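Local structure of bifunctional amylase/serine protease inhibitor (1BEA) at residues Cys20-Tyr23 with Val24-Arg27. The protein inhibits mammalian trypsin and activated Hageman factor (factor XIIa) and, as a bifunctional inhibitor, amylase as well. Numbering follows the deposited sequence.
Sequences CRWY and VTSR
C20-Y23 runs straight on into V24-R27 within helix 18-29, and successive i to i+4 backbone bonds join the two turns. V24 N donates to C20 O at 2.9 Å, and T25 N to R21 O at 3.0 Å. S26 N reaches W22 O at 3.0 Å, but from 39° above the carbonyl plane. The last bond, R27 N to Y23 O, is weak at 3.4 Å. W22 O takes a second bond, from the side chain of S26. S26 OG is anti to its own carbonyl carbon (chi1 -76°), which turns it back along the helix to lie 2.6 Å from W22 O. The hydroxyl and the amide approach this oxygen from opposite faces of the carbonyl plane. T25 and W22 lie side by side and point the same way. T25 OG1 meets the edge of the indole in its plane, 3.3 Å from W22 CE3. The hydroxyl itself is hydrogen-bonded to I31 O, just beyond the helix. V24 CG2 packs 3.3 Å from C20 O on the preceding turn. Y23 CB lies against V24 N, with CG anti to the backbone N (chi1 171°); F94 meets the ring edge-to-face and E103 binds its hydroxyl. In this disulfide-linked helical fold of the cereal trypsin/alpha-amylase inhibitors, C20 bonds to C44 of helix 37-49, and S26 touches W37 and L40 there. S26 shows a familiar helix motif, a serine hydroxyl folded back to the i-4 carbonyl. The buried hydroxyl thus finds its acceptor within its own helix, and this second donor may compensate for the out-of-plane amide.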
ATOM      1  N   CYS A  20      -4.912   2.911  -2.358  1.00 16.72           N
ATOM      2  CA  CYS A  20      -4.318   1.647  -2.781  1.00  5.64           C
ATOM      3  C   CYS A  20      -5.055   0.552  -2.108  1.00 14.10           C
ATOM      4  O   CYS A  20      -5.265  -0.470  -2.723  1.00 18.76           O
ATOM      5  CB  CYS A  20      -2.858   1.602  -2.419  1.00 18.00           C
ATOM      6  SG  CYS A  20      -1.900   2.766  -3.429  1.00 19.19           S
ATOM      7  N   ARG A  21      -5.478   0.778  -0.850  1.00 13.81           N
ATOM      8  CA  ARG A  21      -6.280  -0.197  -0.076  1.00 16.37           C
ATOM      9  C   ARG A  21      -7.446  -0.697  -0.902  1.00 14.84           C
ATOM     10  O   ARG A  21      -7.596  -1.912  -1.052  1.00 28.90           O
ATOM     11  CB  ARG A  21      -6.863   0.422   1.200  1.00 19.46           C
ATOM     12  CG  ARG A  21      -7.668  -0.552   2.058  1.00 18.57           C
ATOM     13  CD  ARG A  21      -8.074   0.051   3.408  1.00 21.76           C
ATOM     14  NE  ARG A  21      -6.948   0.202   4.335  1.00 26.29           N
ATOM     15  CZ  ARG A  21      -6.360  -0.795   5.012  1.00 33.77           C
ATOM     16  NH1 ARG A  21      -6.762  -2.066   4.871  1.00 29.94           N
ATOM     17  NH2 ARG A  21      -5.343  -0.515   5.831  1.00 36.70           N
ATOM     18  N   TRP A  22      -8.251   0.242  -1.435  1.00 18.02           N
ATOM     19  CA  TRP A  22      -9.457   0.008  -2.262  1.00 14.58           C
ATOM     20  C   TRP A  22      -9.180  -0.555  -3.624  1.00 22.01           C
ATOM     21  O   TRP A  22     -10.003  -1.284  -4.174  1.00 19.09           O
ATOM     22  CB  TRP A  22     -10.239   1.318  -2.491  1.00 22.60           C
ATOM     23  CG  TRP A  22     -10.853   1.846  -1.274  1.00 17.55           C
ATOM     24  CD1 TRP A  22     -10.905   3.149  -0.893  1.00 32.18           C
ATOM     25  CD2 TRP A  22     -11.417   1.085  -0.201  1.00 26.50           C
ATOM     26  NE1 TRP A  22     -11.460   3.249   0.360  1.00 25.75           N
ATOM     27  CE2 TRP A  22     -11.783   2.000   0.812  1.00 27.68           C
ATOM     28  CE3 TRP A  22     -11.651  -0.287   0.012  1.00 26.72           C
ATOM     29  CZ2 TRP A  22     -12.367   1.590   2.015  1.00 24.13           C
ATOM     30  CZ3 TRP A  22     -12.225  -0.688   1.190  1.00 26.85           C
ATOM     31  CH2 TRP A  22     -12.581   0.244   2.186  1.00 32.22           C
ATOM     32  N   TYR A  23      -8.060  -0.148  -4.204  1.00 21.02           N
ATOM     33  CA  TYR A  23      -7.670  -0.676  -5.504  1.00 24.65           C
ATOM     34  C   TYR A  23      -7.357  -2.180  -5.285  1.00 22.97           C
ATOM     35  O   TYR A  23      -7.760  -3.031  -6.060  1.00 26.11           O
ATOM     36  CB  TYR A  23      -6.448   0.083  -6.018  1.00 24.39           C
ATOM     37  CG  TYR A  23      -5.817  -0.506  -7.260  1.00 28.40           C
ATOM     38  CD1 TYR A  23      -6.604  -1.106  -8.241  1.00 31.08           C
ATOM     39  CD2 TYR A  23      -4.444  -0.436  -7.472  1.00 27.39           C
ATOM     40  CE1 TYR A  23      -6.045  -1.619  -9.397  1.00 34.33           C
ATOM     41  CE2 TYR A  23      -3.870  -0.949  -8.636  1.00 25.71           C
ATOM     42  CZ  TYR A  23      -4.677  -1.537  -9.596  1.00 34.46           C
ATOM     43  OH  TYR A  23      -4.132  -2.070 -10.757  1.00 39.95           O
ATOM     44  N   VAL A  24      -6.678  -2.495  -4.197  1.00 22.27           N
ATOM     45  CA  VAL A  24      -6.339  -3.854  -3.886  1.00 21.03           C
ATOM     46  C   VAL A  24      -7.556  -4.711  -3.569  1.00 25.93           C
ATOM     47  O   VAL A  24      -7.602  -5.867  -3.992  1.00 27.28           O
ATOM     48  CB  VAL A  24      -5.381  -3.927  -2.691  1.00 21.46           C
ATOM     49  CG1 VAL A  24      -5.314  -5.333  -2.152  1.00 17.80           C
ATOM     50  CG2 VAL A  24      -4.003  -3.485  -3.125  1.00 23.08           C
ATOM     51  N   THR A  25      -8.534  -4.189  -2.825  1.00 17.84           N
ATOM     52  CA  THR A  25      -9.718  -5.001  -2.495  1.00 21.47           C
ATOM     53  C   THR A  25     -10.675  -5.163  -3.692  1.00 28.45           C
ATOM     54  O   THR A  25     -11.480  -6.130  -3.776  1.00 26.73           O
ATOM     55  CB  THR A  25     -10.523  -4.419  -1.314  1.00 20.12           C
ATOM     56  OG1 THR A  25     -10.917  -3.072  -1.602  1.00 15.19           O
ATOM     57  CG2 THR A  25      -9.719  -4.444  -0.094  1.00 14.59           C
ATOM     58  N   SER A  26     -10.589  -4.211  -4.614  1.00 22.96           N
ATOM     59  CA  SER A  26     -11.426  -4.247  -5.779  1.00 29.53           C
ATOM     60  C   SER A  26     -11.090  -5.517  -6.497  1.00 32.15           C
ATOM     61  O   SER A  26     -11.971  -6.339  -6.763  1.00 36.38           O
ATOM     62  CB  SER A  26     -11.115  -3.068  -6.670  1.00 28.94           C
ATOM     63  OG  SER A  26     -11.686  -1.903  -6.123  1.00 34.59           O
ATOM     64  N   ARG A  27      -9.795  -5.678  -6.766  1.00 32.25           N
ATOM     65  CA  ARG A  27      -9.268  -6.844  -7.476  1.00 29.43           C
ATOM     66  C   ARG A  27      -9.317  -8.191  -6.761  1.00 25.76           C
ATOM     67  O   ARG A  27      -9.809  -9.173  -7.290  1.00 31.64           O
ATOM     68  CB  ARG A  27      -7.835  -6.572  -7.921  1.00 30.69           C
ATOM     69  CG  ARG A  27      -7.247  -7.724  -8.703  1.00 38.67           C
ATOM     70  CD  ARG A  27      -6.175  -7.250  -9.652  1.00 44.91           C
ATOM     71  NE  ARG A  27      -5.589  -8.282 -10.528  1.00 51.82           N
ATOM     72  CZ  ARG A  27      -5.375  -9.567 -10.223  1.00 54.99           C
ATOM     73  NH1 ARG A  27      -5.695 -10.081  -9.041  1.00 55.35           N
ATOM     74  NH2 ARG A  27      -4.797 -10.356 -11.121  1.00 62.99           N
TER